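Local coordinates for protein putative isohexenylglutaconyl-CoA hydratase (Pseudomonas aeruginosa, PDB 4ZU2) that probably acts as a crotonase-family hydratase that adds water to isohexenylglutaconyl-CoA, a step linked to growth on citronellate, at residues L159-R164 with L178-V183; D173-L178 with H184-D189. All blocks are in the same frame, centred on the assembly; numbering follows the deposited sequence.

Contact 1 of 2, residues L159-R164 with L178-V183; sequences LTQARR and LRLGLV
L180 packs against Q161, and this pair makes up most of the contact. The CA atoms of Q161 and L180 are 7.3 Å apart, and the two side chains cross at about a right angle. L180 presents CD2 to the amide end of Q161. The modelled spacing there is too short to be trusted, so only the meeting itself is secure. The Q161 chain bends at chi2 (-59°), which folds the amide back beside L180 CD2. Q161 OE1 is buried here and has no polar partner in the model. H184 of the second subunit also packs on Q161.

The R164 side is looser. R164 NH2 stays 4.3 Å from L180 CD1, at an oblique approach. R164 NH2 and R179 NH2 are 5.0 Å apart, and E176 probably eases this like-charge pair: it forms a salt bridge with R179 and touches R164. R179 is exposed, whereas R164 is buried.

L180 is held at the end of helix 174-179. G181 follows with positive phi, and G181 N bonds L178 O at 3.3 Å. The contact thus sets helix 159-168 against a helix C-terminus closed by a Schellman motif.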
ATOM      1  N   LEU A 159       2.404  -4.045  -4.396  1.00 23.11           N
ATOM      2  CA  LEU A 159       3.375  -4.692  -5.268  1.00 22.44           C
ATOM      3  C   LEU A 159       4.249  -5.720  -4.529  1.00 21.53           C
ATOM      4  O   LEU A 159       4.625  -6.769  -5.077  1.00 15.37           O
ATOM      5  CB  LEU A 159       4.265  -3.649  -5.910  1.00 18.33           C
ATOM      6  CG  LEU A 159       5.382  -4.156  -6.832  1.00 19.82           C
ATOM      7  CD1 LEU A 159       4.799  -4.751  -8.137  1.00 16.88           C
ATOM      8  CD2 LEU A 159       6.328  -3.029  -7.185  1.00 20.35           C
ATOM      9  N   THR A 160       4.584  -5.405  -3.285  1.00 17.68           N
ATOM     10  CA  THR A 160       5.645  -6.125  -2.590  1.00 23.44           C
ATOM     11  C   THR A 160       5.158  -7.538  -2.314  1.00 23.63           C
ATOM     12  O   THR A 160       5.886  -8.498  -2.504  1.00 21.40           O
ATOM     13  CB  THR A 160       6.073  -5.416  -1.301  1.00 26.70           C
ATOM     14  OG1 THR A 160       6.580  -4.112  -1.631  1.00 30.68           O
ATOM     15  CG2 THR A 160       7.157  -6.247  -0.539  1.00 23.48           C
ATOM     16  N   GLN A 161       3.894  -7.667  -1.935  1.00 23.00           N
ATOM     17  CA  GLN A 161       3.379  -8.984  -1.723  1.00 22.64           C
ATOM     18  C   GLN A 161       2.974  -9.668  -3.011  1.00 19.47           C
ATOM     19  O   GLN A 161       3.087 -10.873  -3.113  1.00 14.58           O
ATOM     20  CB  GLN A 161       2.243  -8.955  -0.733  1.00 28.31           C
ATOM     21  CG  GLN A 161       2.730  -8.759   0.684  1.00 31.33           C
ATOM     22  CD  GLN A 161       3.671  -9.837   1.127  1.00 33.45           C
ATOM     23  OE1 GLN A 161       3.830 -10.890   0.479  1.00 44.88           O
ATOM     24  NE2 GLN A 161       4.284  -9.609   2.243  1.00 30.21           N
ATOM     25  N   ALA A 162       2.541  -8.886  -3.994  1.00 16.14           N
ATOM     26  CA  ALA A 162       1.924  -9.430  -5.193  1.00 14.26           C
ATOM     27  C   ALA A 162       2.963 -10.111  -6.009  1.00 19.21           C
ATOM     28  O   ALA A 162       2.708 -11.201  -6.539  1.00 17.00           O
ATOM     29  CB  ALA A 162       1.222  -8.350  -6.050  1.00  3.23           C
ATOM     30  N   ARG A 163       4.126  -9.467  -6.112  1.00 20.01           N
ATOM     31  CA  ARG A 163       5.231 -10.027  -6.875  1.00 13.64           C
ATOM     32  C   ARG A 163       5.616 -11.433  -6.389  1.00 23.68           C
ATOM     33  O   ARG A 163       5.885 -12.284  -7.206  1.00 24.94           O
ATOM     34  CB  ARG A 163       6.436  -9.086  -6.939  1.00 12.62           C
ATOM     35  CG  ARG A 163       7.065  -8.655  -5.599  1.00 14.58           C
ATOM     36  CD  ARG A 163       7.681  -7.302  -5.712  1.00 16.60           C
ATOM     37  NE  ARG A 163       8.720  -7.252  -6.742  1.00 15.88           N
ATOM     38  CZ  ARG A 163       9.496  -6.201  -6.973  1.00 20.56           C
ATOM     39  NH1 ARG A 163       9.366  -5.063  -6.267  1.00 21.69           N
ATOM     40  NH2 ARG A 163      10.396  -6.275  -7.922  1.00 22.87           N
ATOM     41  N   ARG A 164       5.590 -11.685  -5.076  1.00 27.18           N
ATOM     42  CA  ARG A 164       5.977 -12.984  -4.543  1.00 21.32           C
ATOM     43  C   ARG A 164       4.920 -14.012  -4.872  1.00 17.04           C
ATOM     44  O   ARG A 164       5.256 -15.081  -5.307  1.00 23.67           O
ATOM     45  CB  ARG A 164       6.185 -12.953  -3.016  1.00 24.76           C
ATOM     46  CG  ARG A 164       6.540 -14.305  -2.413  1.00 29.22           C
ATOM     47  CD  ARG A 164       6.875 -14.237  -0.912  1.00 27.98           C
ATOM     48  NE  ARG A 164       5.684 -14.251  -0.084  1.00 25.96           N
ATOM     49  CZ  ARG A 164       4.950 -15.326   0.193  1.00 25.07           C
ATOM     50  NH1 ARG A 164       5.277 -16.507  -0.280  1.00 29.57           N
ATOM     51  NH2 ARG A 164       3.885 -15.221   0.971  1.00 28.25           N
ATOM     52  N   LEU A 178      -5.054 -12.918   6.032  1.00 32.60           N
ATOM     53  CA  LEU A 178      -5.289 -11.825   6.953  1.00 32.84           C
ATOM     54  C   LEU A 178      -4.002 -11.035   7.218  1.00 34.47           C
ATOM     55  O   LEU A 178      -4.006  -9.801   7.297  1.00 34.20           O
ATOM     56  CB  LEU A 178      -5.822 -12.416   8.253  1.00 33.80           C
ATOM     57  CG  LEU A 178      -6.557 -11.551   9.277  1.00 33.72           C
ATOM     58  CD1 LEU A 178      -5.711 -11.433  10.522  1.00 32.81           C
ATOM     59  CD2 LEU A 178      -6.940 -10.191   8.718  1.00 29.08           C
ATOM     60  N   ARG A 179      -2.889 -11.743   7.336  1.00 38.12           N
ATOM     61  CA  ARG A 179      -1.630 -11.096   7.689  1.00 36.38           C
ATOM     62  C   ARG A 179      -1.150 -10.185   6.562  1.00 35.02           C
ATOM     63  O   ARG A 179      -0.654  -9.076   6.818  1.00 31.80           O
ATOM     64  CB  ARG A 179      -0.558 -12.140   8.020  1.00 36.42           C
ATOM     65  CG  ARG A 179       0.772 -11.506   8.404  1.00 35.08           C
ATOM     66  CD  ARG A 179       1.830 -12.503   8.753  1.00 39.54           C
ATOM     67  NE  ARG A 179       2.299 -13.248   7.591  1.00 47.49           N
ATOM     68  CZ  ARG A 179       3.221 -12.809   6.738  1.00 57.40           C
ATOM     69  NH1 ARG A 179       3.778 -11.610   6.900  1.00 59.62           N
ATOM     70  NH2 ARG A 179       3.577 -13.562   5.704  1.00 59.83           N
ATOM     71  N   LEU A 180      -1.323 -10.668   5.322  1.00 36.42           N
ATOM     72  CA  LEU A 180      -0.899  -9.978   4.087  1.00 31.16           C
ATOM     73  C   LEU A 180      -1.875  -8.904   3.646  1.00 30.90           C
ATOM     74  O   LEU A 180      -1.622  -8.211   2.666  1.00 33.73           O
ATOM     75  CB  LEU A 180      -0.717 -10.988   2.925  1.00 29.24           C
ATOM     76  CG  LEU A 180       0.369 -12.045   3.045  1.00 28.98           C
ATOM     77  CD1 LEU A 180       0.294 -13.123   1.950  1.00 36.12           C
ATOM     78  CD2 LEU A 180       1.698 -11.395   3.001  1.00 32.50           C
ATOM     79  N   GLY A 181      -2.991  -8.756   4.355  1.00 30.95           N
ATOM     80  CA  GLY A 181      -3.976  -7.735   4.023  1.00 24.44           C
ATOM     81  C   GLY A 181      -4.892  -8.120   2.865  1.00 28.00           C
ATOM     82  O   GLY A 181      -5.554  -7.269   2.241  1.00 22.52           O
ATOM     83  N   LEU A 182      -4.956  -9.415   2.580  1.00 27.19           N
ATOM     84  CA  LEU A 182      -5.724  -9.902   1.431  1.00 25.75           C
ATOM     85  C   LEU A 182      -7.193  -9.995   1.785  1.00 22.60           C
ATOM     86  O   LEU A 182      -8.093  -9.747   0.965  1.00 19.59           O
ATOM     87  CB  LEU A 182      -5.198 -11.282   1.003  1.00 21.65           C
ATOM     88  CG  LEU A 182      -5.924 -11.892  -0.189  1.00 26.98           C
ATOM     89  CD1 LEU A 182      -6.167 -10.869  -1.289  1.00 27.99           C
ATOM     90  CD2 LEU A 182      -5.103 -13.078  -0.748  1.00 44.92           C
ATOM     91  N   VAL A 183      -7.432 -10.384   3.032  1.00 24.47           N
ATOM     92  CA  VAL A 183      -8.781 -10.444   3.576  1.00 20.20           C
ATOM     93  C   VAL A 183      -8.779  -9.671   4.905  1.00 17.90           C
ATOM     94  O   VAL A 183      -7.701  -9.374   5.471  1.00 17.94           O
ATOM     95  CB  VAL A 183      -9.223 -11.916   3.773  1.00 28.53           C
ATOM     96  CG1 VAL A 183      -9.103 -12.697   2.444  1.00 23.27           C
ATOM     97  CG2 VAL A 183      -8.396 -12.597   4.908  1.00 29.08           C
TER

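Contact 2 of 2, residues D173-L178 with H184-D189; sequences DGREAL and HFCEAD
H184 meets L178 through its backbone. L178 CD2 lies 3.5 Å from H184 O, and no hydrogen bond spans the contact. The side chain of H184 leaves the backbone away from the helix, and its imidazole is held at both nitrogens: ND1 bonds A127 N, and NE2 bonds T160 O of the third subunit. F185 likewise leaves the backbone away from helix 174-179. Its ring packs on V126 and I128 of strand 126-130, with H184 CB lying over one face near the rim.

C186 is the centre of the contact. Its SG is anti to the backbone N (chi1 -174°), which carries the sulfur to the first turn of the helix. C186 SG lies 3.5 Å from G174 C and 3.6 Å from R175 N. G174 has no side chain, so the sulfur reaches the helix backbone directly. R175 bends at chi2, and R175 CD is 3.6 Å from C186 SG. Farther down, C186 CB touches L178 CB at 4.2 Å.

E187 leaves the backbone away from helix 174-179 and packs on helix 190-205, where OE2 makes a weak, long ion pair with R196. R175 makes no salt bridge with E187: R175 NH1 is 6.9 Å from E187 OE2. Instead the R175 guanidinium lies obliquely near A188, with R175 NH2 4.0 Å from A188 CB, at the exposed rim. D189 ends the segment as N-cap of helix 190-205. D173 caps helix 174-179 likewise, accepting from E176 N. The helix runs nearly antiparallel to strand 185-187 (160°), with the axes 7.5 Å apart. The arrangement is a short helix, a turn and a returning strand, which extends the parallel part of the main sheet of the crotonase fold at its edge, next to 126-130.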
ATOM      1  N   ASP A 173      -2.685 -20.024   3.526  1.00 28.49           N
ATOM      2  CA  ASP A 173      -3.986 -20.177   4.129  1.00 26.19           C
ATOM      3  C   ASP A 173      -4.590 -18.896   4.579  1.00 22.52           C
ATOM      4  O   ASP A 173      -3.994 -17.819   4.426  1.00 18.95           O
ATOM      5  CB  ASP A 173      -3.926 -21.168   5.296  1.00 35.92           C
ATOM      6  CG  ASP A 173      -3.317 -20.567   6.569  1.00 42.75           C
ATOM      7  OD1 ASP A 173      -2.410 -19.699   6.512  1.00 40.60           O
ATOM      8  OD2 ASP A 173      -3.759 -20.996   7.648  1.00 49.76           O
ATOM      9  N   GLY A 174      -5.803 -19.028   5.126  1.00 21.89           N
ATOM     10  CA  GLY A 174      -6.531 -17.915   5.665  1.00 24.54           C
ATOM     11  C   GLY A 174      -5.785 -17.023   6.655  1.00 30.81           C
ATOM     12  O   GLY A 174      -5.948 -15.803   6.628  1.00 33.70           O
ATOM     13  N   ARG A 175      -5.012 -17.609   7.562  1.00 32.47           N
ATOM     14  CA  ARG A 175      -4.409 -16.819   8.628  1.00 30.03           C
ATOM     15  C   ARG A 175      -3.368 -15.947   7.937  1.00 24.58           C
ATOM     16  O   ARG A 175      -3.235 -14.788   8.244  1.00 25.61           O
ATOM     17  CB  ARG A 175      -3.757 -17.679   9.738  1.00 31.22           C
ATOM     18  CG  ARG A 175      -4.661 -18.704  10.505  1.00 76.56           C
ATOM     19  CD  ARG A 175      -5.580 -18.078  11.605  1.00 56.13           C
ATOM     20  NE  ARG A 175      -5.878 -19.023  12.693  1.00 50.57           N
ATOM     21  CZ  ARG A 175      -7.049 -19.157  13.339  1.00 36.93           C
ATOM     22  NH1 ARG A 175      -8.112 -18.423  13.051  1.00 18.09           N
ATOM     23  NH2 ARG A 175      -7.154 -20.090  14.290  1.00 44.05           N
ATOM     24  N   GLU A 176      -2.664 -16.525   6.975  1.00 23.53           N
ATOM     25  CA  GLU A 176      -1.719 -15.792   6.165  1.00 28.49           C
ATOM     26  C   GLU A 176      -2.403 -14.706   5.332  1.00 27.94           C
ATOM     27  O   GLU A 176      -1.778 -13.677   5.040  1.00 30.68           O
ATOM     28  CB  GLU A 176      -0.968 -16.750   5.244  1.00 32.78           C
ATOM     29  CG  GLU A 176      -0.130 -16.064   4.183  1.00 35.57           C
ATOM     30  CD  GLU A 176       1.338 -16.243   4.341  1.00 38.10           C
ATOM     31  OE1 GLU A 176       1.964 -15.357   4.944  1.00 45.11           O
ATOM     32  OE2 GLU A 176       1.879 -17.238   3.836  1.00 35.86           O
ATOM     33  N   ALA A 177      -3.666 -14.909   4.952  1.00 22.85           N
ATOM     34  CA  ALA A 177      -4.294 -13.979   4.018  1.00 22.24           C
ATOM     35  C   ALA A 177      -4.766 -12.748   4.748  1.00 29.01           C
ATOM     36  O   ALA A 177      -4.873 -11.690   4.165  1.00 30.11           O
ATOM     37  CB  ALA A 177      -5.415 -14.606   3.273  1.00 12.53           C
ATOM     38  N   LEU A 178      -5.054 -12.918   6.032  1.00 32.60           N
ATOM     39  CA  LEU A 178      -5.289 -11.825   6.953  1.00 32.84           C
ATOM     40  C   LEU A 178      -4.002 -11.035   7.218  1.00 34.47           C
ATOM     41  O   LEU A 178      -4.006  -9.801   7.297  1.00 34.20           O
ATOM     42  CB  LEU A 178      -5.822 -12.416   8.253  1.00 33.80           C
ATOM     43  CG  LEU A 178      -6.557 -11.551   9.277  1.00 33.72           C
ATOM     44  CD1 LEU A 178      -5.711 -11.433  10.522  1.00 32.81           C
ATOM     45  CD2 LEU A 178      -6.940 -10.191   8.718  1.00 29.08           C
ATOM     46  N   HIS A 184      -9.974  -9.339   5.380  1.00 23.48           N
ATOM     47  CA  HIS A 184     -10.165  -8.474   6.548  1.00 21.74           C
ATOM     48  C   HIS A 184     -10.388  -9.234   7.859  1.00 25.80           C
ATOM     49  O   HIS A 184     -10.134  -8.690   8.915  1.00 26.10           O
ATOM     50  CB  HIS A 184     -11.371  -7.568   6.317  1.00 29.19           C
ATOM     51  CG  HIS A 184     -11.219  -6.604   5.179  1.00 32.05           C
ATOM     52  ND1 HIS A 184     -11.684  -6.874   3.916  1.00 24.94           N
ATOM     53  CD2 HIS A 184     -10.678  -5.359   5.132  1.00 33.74           C
ATOM     54  CE1 HIS A 184     -11.424  -5.842   3.127  1.00 33.25           C
ATOM     55  NE2 HIS A 184     -10.826  -4.911   3.841  1.00 34.71           N
ATOM     56  N   PHE A 185     -10.900 -10.465   7.780  1.00 25.85           N
ATOM     57  CA  PHE A 185     -11.096 -11.334   8.934  1.00 25.84           C
ATOM     58  C   PHE A 185     -10.781 -12.803   8.575  1.00 36.66           C
ATOM     59  O   PHE A 185     -11.100 -13.276   7.464  1.00 27.57           O
ATOM     60  CB  PHE A 185     -12.569 -11.305   9.370  1.00 29.87           C
ATOM     61  CG  PHE A 185     -13.133  -9.912   9.606  1.00 33.95           C
ATOM     62  CD1 PHE A 185     -12.795  -9.185  10.751  1.00 36.28           C
ATOM     63  CD2 PHE A 185     -14.035  -9.355   8.711  1.00 28.97           C
ATOM     64  CE1 PHE A 185     -13.329  -7.914  10.970  1.00 35.34           C
ATOM     65  CE2 PHE A 185     -14.568  -8.104   8.926  1.00 29.97           C
ATOM     66  CZ  PHE A 185     -14.216  -7.377  10.058  1.00 31.55           C
ATOM     67  N   CYS A 186     -10.218 -13.528   9.541  1.00 44.52           N
ATOM     68  CA  CYS A 186     -10.033 -14.976   9.452  1.00 44.13           C
ATOM     69  C   CYS A 186     -10.746 -15.625  10.636  1.00 44.97           C
ATOM     70  O   CYS A 186     -10.418 -15.322  11.779  1.00 46.25           O
ATOM     71  CB  CYS A 186      -8.537 -15.307   9.503  1.00 42.52           C
ATOM     72  SG  CYS A 186      -8.103 -17.046   9.236  1.00 40.23           S
ATOM     73  N   GLU A 187     -11.744 -16.469  10.367  1.00 45.93           N
ATOM     74  CA  GLU A 187     -12.442 -17.236  11.415  1.00 46.06           C
ATOM     75  C   GLU A 187     -12.137 -18.736  11.323  1.00 49.45           C
ATOM     76  O   GLU A 187     -11.941 -19.270  10.244  1.00 47.38           O
ATOM     77  CB  GLU A 187     -13.952 -17.033  11.335  1.00 46.43           C
ATOM     78  CG  GLU A 187     -14.358 -15.598  11.159  1.00 51.74           C
ATOM     79  CD  GLU A 187     -13.867 -14.714  12.297  1.00 53.49           C
ATOM     80  OE1 GLU A 187     -14.253 -14.964  13.462  1.00 58.08           O
ATOM     81  OE2 GLU A 187     -13.077 -13.782  12.034  1.00 52.57           O
ATOM     82  N   ALA A 188     -12.107 -19.408  12.468  1.00 54.06           N
ATOM     83  CA  ALA A 188     -11.680 -20.805  12.538  1.00 56.41           C
ATOM     84  C   ALA A 188     -12.799 -21.818  12.287  1.00 56.96           C
ATOM     85  O   ALA A 188     -12.524 -22.999  12.055  1.00 57.48           O
ATOM     86  CB  ALA A 188     -11.025 -21.078  13.896  1.00 58.97           C
ATOM     87  N   ASP A 189     -14.053 -21.376  12.336  1.00 60.15           N
ATOM     88  CA  ASP A 189     -15.187 -22.279  12.082  1.00 60.45           C
ATOM     89  C   ASP A 189     -16.389 -21.566  11.492  1.00 58.61           C
ATOM     90  O   ASP A 189     -16.442 -20.348  11.462  1.00 57.45           O
ATOM     91  CB  ASP A 189     -15.613 -23.021  13.353  1.00 59.37           C
ATOM     92  CG  ASP A 189     -15.801 -22.098  14.544  1.00 58.05           C
ATOM     93  OD1 ASP A 189     -16.800 -21.338  14.596  1.00 53.54           O
ATOM     94  OD2 ASP A 189     -14.942 -22.153  15.448  1.00 59.17           O
TER

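In the fold
Contacts 1 and 2 are 13 Å apart between centres and share L178. Both use helix 174-179: contact 1 takes its C-terminal end, and contact 2 its side facing strand 185-187. The turn leaving the helix ties them together. A177 O probably accepts hydrogen bonds from L182 N (2.8 Å) and V183 N (3.1 Å). Both contacts also border the subunit interfaces of the three-chain assembly. The T160-H184 bond recurs at both interfaces, with H184 NE2 as donor to the T160 carbonyl of the next chain. This region therefore joins the edge of the main sheet to the neighbouring subunits.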